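Local coordinates for protein galactokinase (Bifidobacterium longum subsp. infantis ATCC 15697 = JCM 1222 = DSM 20088, PDB 6TEQ) that probably phosphorylates galactose at the expense of ATP, as a galactokinase of the GHMP family, and is seen here with 2-deoxy-2-fluoro-galactose in its sugar pocket, at residues A90-L95 / G109-L114; T149-D154 / A410-E415; L262-A265 / V269-D272; Q387-R392 / N399-L404. All blocks are in the same frame, centred on the assembly; numbering follows the deposited sequence.

Contact 1 (A90-L95 / G109-L114); sequences ADLDGL and GVAWAL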
loop_
_atom_site.group_PDB
_atom_site.type_symbol
_atom_site.label_atom_id
_atom_site.label_comp_id
_atom_site.label_asym_id
_atom_site.label_seq_id
_atom_site.Cartn_x
_atom_site.Cartn_y
_atom_site.Cartn_z
ATOM N N ALA A 90 12.600 -17.118 15.533
ATOM C CA ALA A 90 12.899 -16.064 16.521
ATOM C C ALA A 90 12.123 -16.446 17.770
ATOM O O ALA A 90 11.313 -17.411 17.727
ATOM C CB ALA A 90 12.562 -14.661 16.032
ATOM N N ASP A 91 12.335 -15.696 18.819
ATOM C CA ASP A 91 11.626 -15.924 20.089
ATOM C C ASP A 91 11.146 -14.554 20.543
ATOM O O ASP A 91 11.968 -13.595 20.593
ATOM C CB ASP A 91 12.528 -16.646 21.102
ATOM C CG ASP A 91 11.749 -17.283 22.224
ATOM O OD1 ASP A 91 10.889 -16.607 22.827
ATOM O OD2 ASP A 91 12.016 -18.447 22.497
ATOM N N LEU A 92 9.859 -14.464 20.878
ATOM C CA LEU A 92 9.234 -13.206 21.337
ATOM C C LEU A 92 9.661 -12.815 22.751
ATOM O O LEU A 92 9.560 -11.645 23.076
ATOM C CB LEU A 92 7.723 -13.406 21.278
ATOM C CG LEU A 92 7.140 -13.601 19.874
ATOM C CD1 LEU A 92 5.714 -14.120 19.944
ATOM C CD2 LEU A 92 7.234 -12.310 19.073
ATOM N N ASP A 93 10.085 -13.784 23.572
ATOM C CA ASP A 93 10.387 -13.568 25.004
ATOM C C ASP A 93 11.541 -12.576 25.099
ATOM O O ASP A 93 12.634 -12.950 24.717
ATOM C CB ASP A 93 10.596 -14.919 25.675
ATOM C CG ASP A 93 10.711 -14.812 27.170
ATOM O OD1 ASP A 93 10.160 -13.852 27.721
ATOM O OD2 ASP A 93 11.374 -15.672 27.755
ATOM N N GLY A 94 11.254 -11.332 25.508
ATOM C CA GLY A 94 12.285 -10.284 25.682
ATOM C C GLY A 94 12.794 -9.745 24.350
ATOM O O GLY A 94 13.817 -9.076 24.343
ATOM N N LEU A 95 12.104 -10.036 23.256
ATOM C CA LEU A 95 12.452 -9.519 21.926
ATOM C C LEU A 95 12.342 -8.002 21.936
ATOM O O LEU A 95 11.356 -7.427 22.534
ATOM C CB LEU A 95 11.517 -10.135 20.885
ATOM C CG LEU A 95 11.823 -9.789 19.430
ATOM C CD1 LEU A 95 13.158 -10.354 19.028
ATOM C CD2 LEU A 95 10.741 -10.291 18.513
ATOM N N GLY A 109 7.263 -9.352 14.049
ATOM C CA GLY A 109 7.112 -8.013 14.667
ATOM C C GLY A 109 5.649 -7.702 14.952
ATOM O O GLY A 109 5.360 -6.925 15.851
ATOM N N VAL A 110 4.737 -8.341 14.257
ATOM C CA VAL A 110 3.279 -8.172 14.531
ATOM C C VAL A 110 2.906 -8.786 15.883
ATOM O O VAL A 110 2.300 -8.069 16.713
ATOM C CB VAL A 110 2.412 -8.762 13.411
ATOM C CG1 VAL A 110 0.959 -8.663 13.838
ATOM C CG2 VAL A 110 2.710 -8.035 12.078
ATOM N N ALA A 111 3.357 -9.997 16.157
ATOM C CA ALA A 111 3.147 -10.623 17.479
ATOM C C ALA A 111 3.790 -9.750 18.576
ATOM O O ALA A 111 3.150 -9.488 19.612
ATOM C CB ALA A 111 3.579 -12.043 17.452
ATOM N N TRP A 112 5.025 -9.316 18.344
ATOM C CA TRP A 112 5.752 -8.402 19.262
ATOM C C TRP A 112 4.917 -7.153 19.527
ATOM O O TRP A 112 4.812 -6.666 20.747
ATOM C CB TRP A 112 7.102 -8.102 18.658
ATOM C CG TRP A 112 7.863 -7.026 19.340
ATOM C CD1 TRP A 112 8.669 -7.203 20.424
ATOM C CD2 TRP A 112 7.969 -5.644 18.957
ATOM N NE1 TRP A 112 9.231 -6.011 20.783
ATOM C CE2 TRP A 112 8.846 -5.053 19.888
ATOM C CE3 TRP A 112 7.431 -4.841 17.932
ATOM C CZ2 TRP A 112 9.195 -3.708 19.836
ATOM C CZ3 TRP A 112 7.830 -3.529 17.846
ATOM C CH2 TRP A 112 8.647 -2.958 18.822
ATOM N N ALA A 113 4.416 -6.536 18.459
ATOM C CA ALA A 113 3.638 -5.282 18.612
ATOM C C ALA A 113 2.368 -5.547 19.408
ATOM O O ALA A 113 2.018 -4.751 20.279
ATOM C CB ALA A 113 3.316 -4.658 17.261
ATOM N N LEU A 114 1.671 -6.640 19.161
ATOM C CA LEU A 114 0.463 -6.970 19.962
ATOM C C LEU A 114 0.855 -7.165 21.441
ATOM O O LEU A 114 0.159 -6.658 22.300
ATOM C CB LEU A 114 -0.202 -8.202 19.382
ATOM C CG LEU A 114 -0.825 -7.989 17.972
ATOM C CD1 LEU A 114 -1.261 -9.308 17.327
ATOM C CD2 LEU A 114 -2.038 -7.054 18.065
#
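Ala111 and Trp112 on helix 105-116 receive Leu92 and Leu95 from the turn that follows strand 86-91, joining the end of that strand to the helix. Within the helix, Gly109 O lies at the edge of the Trp112 ring, in the plane of the indole. Val110 faces the other way, onto helix 141-156. Ala111 offers a single methyl to the forked end of Leu92: its CB is 3.9 Å from Leu92 CD1 and 4.0 Å from Leu92 CD2. The second of these branches also reaches past the methyl to the helix backbone, where Leu92 CD2 is 3.8 Å from Trp112 N. At Trp112 the pyrrole side of the ring does the work. With CG anti to the backbone N (chi1 170°), the indole swings out so that CD1 is 4.1 Å from Leu95 CB, the two side chains crossing at about a right angle. Beside it, NE1 donates a weak, bent hydrogen bond to Leu95 O (3.1 Å, 127°) from the edge of the ring. A phenylalanine here, having no N-H, would probably leave Leu95 O without this donor and the leucine side chain less closely packed. Helix 165-183 also packs on the indole, through Lys177, Glu181 and Met182. The receiving carbonyl is placed by a type II turn from Leu92 to Leu95, with Gly94 at positive phi; an Asx turn, Asp93 N to Asp91 OD1, overlaps its start. The chemistry is thus that of a mainly apolar, buried contact in which one weak bond engages the indole nitrogen.

Contact 2 (T149-D154 / A410-E415); sequences TALALD and ASASRE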
loop_
_atom_site.group_PDB
_atom_site.type_symbol
_atom_site.label_atom_id
_atom_site.label_comp_id
_atom_site.label_asym_id
_atom_site.label_seq_id
_atom_site.Cartn_x
_atom_site.Cartn_y
_atom_site.Cartn_z
ATOM N N THR A 149 -0.940 -11.576 8.924
ATOM C CA THR A 149 -0.422 -12.148 10.207
ATOM C C THR A 149 -1.246 -11.555 11.362
ATOM O O THR A 149 -1.592 -12.300 12.253
ATOM C CB THR A 149 1.048 -11.823 10.384
ATOM O OG1 THR A 149 1.831 -12.288 9.288
ATOM C CG2 THR A 149 1.610 -12.441 11.643
ATOM N N ALA A 150 -1.530 -10.264 11.337
ATOM C CA ALA A 150 -2.255 -9.576 12.439
ATOM C C ALA A 150 -3.650 -10.166 12.500
ATOM O O ALA A 150 -4.134 -10.458 13.583
ATOM C CB ALA A 150 -2.314 -8.070 12.191
ATOM N N LEU A 151 -4.293 -10.425 11.352
ATOM C CA LEU A 151 -5.659 -10.978 11.383
ATOM C C LEU A 151 -5.609 -12.409 11.913
ATOM O O LEU A 151 -6.489 -12.796 12.718
ATOM C CB LEU A 151 -6.275 -10.926 9.994
ATOM C CG LEU A 151 -7.782 -11.103 9.952
ATOM C CD1 LEU A 151 -8.547 -9.941 10.587
ATOM C CD2 LEU A 151 -8.215 -11.344 8.540
ATOM N N ALA A 152 -4.641 -13.186 11.456
ATOM C CA ALA A 152 -4.525 -14.603 11.867
ATOM C C ALA A 152 -4.280 -14.646 13.388
ATOM O O ALA A 152 -4.939 -15.454 14.073
ATOM C CB ALA A 152 -3.426 -15.295 11.105
ATOM N N LEU A 153 -3.372 -13.835 13.930
ATOM C CA LEU A 153 -3.067 -13.856 15.358
ATOM C C LEU A 153 -4.289 -13.427 16.164
ATOM O O LEU A 153 -4.530 -14.010 17.218
ATOM C CB LEU A 153 -1.858 -12.965 15.657
ATOM C CG LEU A 153 -0.537 -13.535 15.171
ATOM C CD1 LEU A 153 0.581 -12.484 15.253
ATOM C CD2 LEU A 153 -0.146 -14.815 15.943
ATOM N N ASP A 154 -4.979 -12.391 15.726
ATOM C CA ASP A 154 -6.191 -11.913 16.416
ATOM C C ASP A 154 -7.176 -13.072 16.526
ATOM O O ASP A 154 -7.823 -13.217 17.562
ATOM C CB ASP A 154 -6.774 -10.710 15.700
ATOM C CG ASP A 154 -8.138 -10.294 16.221
ATOM O OD1 ASP A 154 -8.115 -9.533 17.222
ATOM O OD2 ASP A 154 -9.159 -10.861 15.736
ATOM N N ALA A 410 -11.881 -7.229 -2.124
ATOM C CA ALA A 410 -12.150 -7.345 -0.685
ATOM C C ALA A 410 -10.882 -7.224 0.143
ATOM O O ALA A 410 -9.728 -7.455 -0.349
ATOM C CB ALA A 410 -12.842 -8.686 -0.456
ATOM N N SER A 411 -11.095 -6.819 1.388
ATOM C CA SER A 411 -10.011 -6.653 2.361
ATOM C C SER A 411 -9.593 -8.035 2.893
ATOM O O SER A 411 -10.096 -9.092 2.441
ATOM C CB SER A 411 -10.450 -5.747 3.494
ATOM O OG SER A 411 -11.467 -6.411 4.261
ATOM N N ALA A 412 -8.735 -8.024 3.870
ATOM C CA ALA A 412 -8.208 -9.229 4.553
ATOM C C ALA A 412 -9.383 -10.049 5.093
ATOM O O ALA A 412 -10.388 -9.484 5.549
ATOM C CB ALA A 412 -7.252 -8.848 5.625
ATOM N N SER A 413 -9.211 -11.336 5.169
ATOM C CA SER A 413 -10.270 -12.229 5.674
ATOM C C SER A 413 -9.674 -13.556 6.077
ATOM O O SER A 413 -8.559 -13.919 5.598
ATOM C CB SER A 413 -11.371 -12.425 4.688
ATOM O OG SER A 413 -10.944 -13.131 3.562
ATOM N N ARG A 414 -10.423 -14.276 6.879
ATOM C CA ARG A 414 -10.147 -15.708 7.058
ATOM C C ARG A 414 -10.578 -16.429 5.788
ATOM O O ARG A 414 -11.638 -16.120 5.215
ATOM C CB ARG A 414 -10.880 -16.355 8.246
ATOM C CG ARG A 414 -10.355 -17.765 8.487
ATOM C CD ARG A 414 -10.725 -18.150 9.880
ATOM N NE ARG A 414 -12.135 -18.466 9.907
ATOM C CZ ARG A 414 -12.890 -18.483 11.031
ATOM N NH1 ARG A 414 -12.399 -18.124 12.200
ATOM N NH2 ARG A 414 -14.160 -18.813 10.981
ATOM N N GLU A 415 -9.728 -17.310 5.309
ATOM C CA GLU A 415 -9.912 -18.077 4.062
ATOM C C GLU A 415 -10.336 -19.510 4.382
ATOM O O GLU A 415 -11.140 -19.999 3.649
ATOM C CB GLU A 415 -8.620 -18.019 3.244
ATOM C CG GLU A 415 -8.200 -16.636 2.757
ATOM C CD GLU A 415 -8.895 -16.127 1.514
ATOM O OE1 GLU A 415 -9.524 -16.941 0.855
ATOM O OE2 GLU A 415 -8.800 -14.916 1.193
#
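Leu151 points from helix 141-156 at the backbone of Ala412 to Arg414, where the chain enters strand 413-417; this is helix-on-sheet packing in the GHMP kinase fold, on a strand that pairs antiparallel with strand 33-42. CB of Leu151 heads toward the strand without touching it, and CG, held anti to the backbone N (chi1 -164°), carries the branch point further across. There the two methyls part. CD1 turns aside, while CD2 makes all the close approaches, being 4.0 Å from the methyl CB of Ala412 and 3.9 Å from Ala412 C. It then settles over the main chain of the next residue. The side chain of Ser413 points away from the helix, and its backbone is what the leucine meets. Arg414 sends its guanidinium group away to a salt bridge with Asp155, just beyond the helical segment. Ala412 O, by contrast, is hydrogen-bonded to Arg168 of helix 165-183, whose side chain also touches Leu151. No hydrogen bond joins the two segments, and a single methyl carries the join: Leu151 CD2 rests 3.5 Å from Ser413 N and 3.6 Å from Ser413 C.

Contact 3 (L262-A265 / V269-D272); sequences LGVA and VTAD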
loop_
_atom_site.group_PDB
_atom_site.type_symbol
_atom_site.label_atom_id
_atom_site.label_comp_id
_atom_site.label_asym_id
_atom_site.label_seq_id
_atom_site.Cartn_x
_atom_site.Cartn_y
_atom_site.Cartn_z
ATOM N N LEU A 262 6.264 25.949 9.998
ATOM C CA LEU A 262 4.922 26.569 9.838
ATOM C C LEU A 262 4.166 26.658 11.168
ATOM O O LEU A 262 3.182 27.422 11.234
ATOM C CB LEU A 262 4.146 25.757 8.801
ATOM C CG LEU A 262 4.676 25.991 7.385
ATOM C CD1 LEU A 262 4.038 24.990 6.461
ATOM C CD2 LEU A 262 4.516 27.449 6.908
ATOM N N GLY A 263 4.630 25.992 12.222
ATOM C CA GLY A 263 3.983 26.035 13.539
ATOM C C GLY A 263 2.682 25.243 13.582
ATOM O O GLY A 263 1.845 25.635 14.355
ATOM N N VAL A 264 2.576 24.155 12.794
ATOM C CA VAL A 264 1.385 23.327 12.649
ATOM C C VAL A 264 1.749 21.914 13.037
ATOM O O VAL A 264 2.891 21.488 12.871
ATOM C CB VAL A 264 0.762 23.406 11.241
ATOM C CG1 VAL A 264 0.213 24.811 10.970
ATOM C CG2 VAL A 264 1.749 23.027 10.128
ATOM N N ALA A 265 0.774 21.186 13.509
ATOM C CA ALA A 265 1.045 19.785 13.948
ATOM C C ALA A 265 1.327 18.899 12.722
ATOM O O ALA A 265 2.107 17.907 12.859
ATOM C CB ALA A 265 -0.133 19.227 14.665
ATOM N N VAL A 269 -3.176 20.503 8.349
ATOM C CA VAL A 269 -3.607 21.835 8.866
ATOM C C VAL A 269 -3.371 22.930 7.793
ATOM O O VAL A 269 -4.263 23.698 7.485
ATOM C CB VAL A 269 -2.856 22.174 10.153
ATOM C CG1 VAL A 269 -3.307 23.565 10.633
ATOM C CG2 VAL A 269 -2.953 21.108 11.209
ATOM N N THR A 270 -2.165 23.011 7.280
ATOM C CA THR A 270 -1.760 23.986 6.244
ATOM C C THR A 270 -2.714 23.810 5.029
ATOM O O THR A 270 -3.253 24.779 4.473
ATOM C CB THR A 270 -0.302 23.723 5.885
ATOM O OG1 THR A 270 0.499 23.733 7.075
ATOM C CG2 THR A 270 0.146 24.674 4.801
ATOM N N ALA A 271 -2.777 22.599 4.480
ATOM C CA ALA A 271 -3.564 22.301 3.263
ATOM C C ALA A 271 -5.030 22.723 3.410
ATOM O O ALA A 271 -5.652 23.254 2.453
ATOM C CB ALA A 271 -3.495 20.835 3.018
ATOM N N ASP A 272 -5.601 22.419 4.594
ATOM C CA ASP A 272 -7.024 22.757 4.790
ATOM C C ASP A 272 -7.181 24.297 4.826
ATOM O O ASP A 272 -8.236 24.770 4.379
ATOM C CB ASP A 272 -7.591 22.068 6.019
ATOM C CG ASP A 272 -7.797 20.561 5.867
ATOM O OD1 ASP A 272 -7.677 20.037 4.755
ATOM O OD2 ASP A 272 -8.090 19.944 6.919
#
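Thr270 OG1 is the polar atom at the centre of this contact, pressed by methyl groups from two residues across the turn between helices 247-262 and 267-276. Val264 CG2 comes closest, 3.4 Å from Thr270 OG1, and Leu262 CD1 approaches the same oxygen at 3.8 Å; both side chains cross that of the threonine at about a right angle. The hydroxyl stands there because chi1 of Thr270 (-54°) sets OG1 anti to the carbonyl carbon, while its methyl CG2 goes anti to the backbone N. Beside it the two valines slide past one another in opposite directions. Val264 CG1 meets Val269 CG1 at 3.7 Å, and Val264 CB is 4.0 Å from Val269 CB. Gly263, at positive phi, ends the first helix in a Schellman motif, consistent with the quick reversal into helix 267-276, while Asn266 OD1 accepts a hydrogen bond from Val269 N. Thr287 of helix 280-289 touches both Leu262 and Thr270. Lying at the surface, away from the ligand sites, the end of the first helix and its linker join the second helix through the fit of branched side chains, since no hydrogen bond spans the segments and the threonine oxygen meets carbon alone across them.

Contact 4 (Q387-R392 / N399-L404); sequences QKIADR and NAPRAL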
loop_
_atom_site.group_PDB
_atom_site.type_symbol
_atom_site.label_atom_id
_atom_site.label_comp_id
_atom_site.label_asym_id
_atom_site.label_seq_id
_atom_site.Cartn_x
_atom_site.Cartn_y
_atom_site.Cartn_z
ATOM N N GLN A 387 1.677 -3.721 -23.536
ATOM C CA GLN A 387 2.660 -4.196 -24.521
ATOM C C GLN A 387 3.421 -3.019 -25.147
ATOM O O GLN A 387 4.630 -3.151 -25.383
ATOM C CB GLN A 387 1.933 -5.026 -25.573
ATOM C CG GLN A 387 2.916 -5.687 -26.546
ATOM C CD GLN A 387 3.825 -6.633 -25.803
ATOM O OE1 GLN A 387 3.357 -7.662 -25.246
ATOM N NE2 GLN A 387 5.114 -6.283 -25.754
ATOM N N LYS A 388 2.728 -1.885 -25.377
ATOM C CA LYS A 388 3.433 -0.656 -25.812
ATOM C C LYS A 388 4.484 -0.256 -24.773
ATOM O O LYS A 388 5.591 0.163 -25.162
ATOM C CB LYS A 388 2.419 0.438 -26.102
ATOM C CG LYS A 388 1.708 0.220 -27.427
ATOM C CD LYS A 388 0.690 1.265 -27.721
ATOM C CE LYS A 388 0.140 1.120 -29.122
ATOM N NZ LYS A 388 -1.053 1.965 -29.314
ATOM N N ILE A 389 4.160 -0.318 -23.468
ATOM C CA ILE A 389 5.176 0.031 -22.455
ATOM C C ILE A 389 6.330 -0.980 -22.534
ATOM O O ILE A 389 7.475 -0.513 -22.526
ATOM C CB ILE A 389 4.527 0.062 -21.077
ATOM C CG1 ILE A 389 3.507 1.193 -20.988
ATOM C CG2 ILE A 389 5.563 0.119 -20.002
ATOM C CD1 ILE A 389 2.555 1.059 -19.831
ATOM N N ALA A 390 6.040 -2.262 -22.688
ATOM C CA ALA A 390 7.066 -3.343 -22.770
ATOM C C ALA A 390 7.970 -3.095 -23.976
ATOM O O ALA A 390 9.225 -3.166 -23.814
ATOM C CB ALA A 390 6.448 -4.710 -22.795
ATOM N N ASP A 391 7.394 -2.744 -25.132
ATOM C CA ASP A 391 8.209 -2.539 -26.364
ATOM C C ASP A 391 9.101 -1.336 -26.115
ATOM O O ASP A 391 10.300 -1.385 -26.387
ATOM C CB ASP A 391 7.344 -2.342 -27.596
ATOM C CG ASP A 391 6.731 -3.581 -28.182
ATOM O OD1 ASP A 391 6.683 -4.568 -27.470
ATOM O OD2 ASP A 391 6.470 -3.573 -29.458
ATOM N N ARG A 392 8.532 -0.284 -25.505
ATOM C CA ARG A 392 9.330 0.923 -25.260
ATOM C C ARG A 392 10.460 0.644 -24.244
ATOM O O ARG A 392 11.573 1.165 -24.399
ATOM C CB ARG A 392 8.419 2.020 -24.739
ATOM C CG ARG A 392 9.169 3.254 -24.303
ATOM C CD ARG A 392 9.927 3.976 -25.430
ATOM N NE ARG A 392 10.425 5.249 -24.897
ATOM C CZ ARG A 392 9.687 6.346 -24.719
ATOM N NH1 ARG A 392 8.422 6.375 -25.030
ATOM N NH2 ARG A 392 10.173 7.422 -24.162
ATOM N N ASN A 399 14.744 -3.320 -17.868
ATOM C CA ASN A 399 14.166 -4.643 -17.520
ATOM C C ASN A 399 12.744 -4.682 -18.057
ATOM O O ASN A 399 12.076 -3.605 -18.019
ATOM C CB ASN A 399 14.090 -4.901 -16.005
ATOM C CG ASN A 399 15.402 -4.705 -15.292
ATOM O OD1 ASN A 399 16.457 -4.933 -15.890
ATOM N ND2 ASN A 399 15.343 -4.332 -14.004
ATOM N N ALA A 400 12.274 -5.845 -18.502
ATOM C CA ALA A 400 10.871 -6.000 -18.925
ATOM C C ALA A 400 9.948 -5.651 -17.787
ATOM O O ALA A 400 10.150 -6.109 -16.661
ATOM C CB ALA A 400 10.581 -7.380 -19.385
ATOM N N PRO A 401 8.831 -4.953 -18.066
ATOM C CA PRO A 401 7.812 -4.770 -17.038
ATOM C C PRO A 401 6.916 -6.001 -16.975
ATOM O O PRO A 401 6.935 -6.864 -17.890
ATOM C CB PRO A 401 7.094 -3.517 -17.538
ATOM C CG PRO A 401 7.132 -3.670 -19.019
ATOM C CD PRO A 401 8.465 -4.301 -19.330
ATOM N N ARG A 402 5.994 -5.961 -16.005
ATOM C CA ARG A 402 4.902 -6.965 -15.968
ATOM C C ARG A 402 3.649 -6.229 -15.540
ATOM O O ARG A 402 3.752 -5.207 -14.835
ATOM C CB ARG A 402 5.253 -8.135 -15.069
ATOM C CG ARG A 402 5.469 -7.739 -13.636
ATOM C CD ARG A 402 6.158 -8.867 -12.842
ATOM N NE ARG A 402 6.542 -8.367 -11.569
ATOM C CZ ARG A 402 7.269 -9.046 -10.712
ATOM N NH1 ARG A 402 7.537 -10.322 -10.977
ATOM N NH2 ARG A 402 7.648 -8.463 -9.589
ATOM N N ALA A 403 2.510 -6.758 -15.869
ATOM C CA ALA A 403 1.241 -6.116 -15.578
ATOM C C ALA A 403 0.409 -7.028 -14.704
ATOM O O ALA A 403 0.733 -8.166 -14.471
ATOM C CB ALA A 403 0.549 -5.760 -16.880
ATOM N N LEU A 404 -0.618 -6.446 -14.107
ATOM C CA LEU A 404 -1.527 -7.200 -13.216
ATOM C C LEU A 404 -2.928 -6.732 -13.560
ATOM O O LEU A 404 -3.137 -5.524 -13.684
ATOM C CB LEU A 404 -1.284 -6.825 -11.740
ATOM C CG LEU A 404 -0.036 -7.175 -10.957
ATOM C CD1 LEU A 404 1.078 -6.292 -11.404
ATOM C CD2 LEU A 404 -0.337 -6.908 -9.464
#
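A small, buried apolar contact sets Pro401 against Ile389 and Ala390, where helix 382-396 lies against the start of strand 402-404 in the five-stranded mixed sheet. The chain leaves the helix, turns and comes back alongside it, so that Pro401 is the last residue before the strand begins. Its ring supplies the touching surface. CG and CD form a blunt edge directed at the helix: Pro401 CG is 3.8 Å from Ala390 CA, and Pro401 CD is equally far from that CA. The methyl of Ala390 joins in, its CB 4.0 Å from Pro401 CG. The small side chain of Ala390 is consistent with this close approach to the helix backbone. Ile389 comes alongside through its shorter branch, with CG2 4.2 Å from Pro401 CG. Val235 of strand 230-236 touches both Ile389 and Pro401 and so completes the apolar cluster, and Val353 of helix 345-356 also packs on Ile389. A glycine in place of Pro401 would probably open a gap against Ala390 and let the chain flex just ahead of the strand. With no hydrogen bond between the segments, helix and strand are joined here through van der Waals packing around one proline ring.

How the contacts relate
Contacts 1 and 4 are buried, contact 2 is partly so, and contact 3 lies at the surface. Contacts 1 and 2 belong together: Val110 and Ala111 of helix 105-116 pack on Ala150 and Leu153 of helix 141-156, with Val110 CG1 3.6 Å from Ala150 CA, and both contacts reach the eight-stranded sheet. Contact 4 serves the five-stranded sheet, although its strand 402-404 is the strand before 413-417 of contact 2 in the chain. Contact 3, about 36 Å from contacts 1 and 2 between centres, joins two consecutive helices. All four are mainly apolar; contact 1 alone adds a weak hydrogen bond across its segments, and contact 3 alone presses methyls on a hydroxyl.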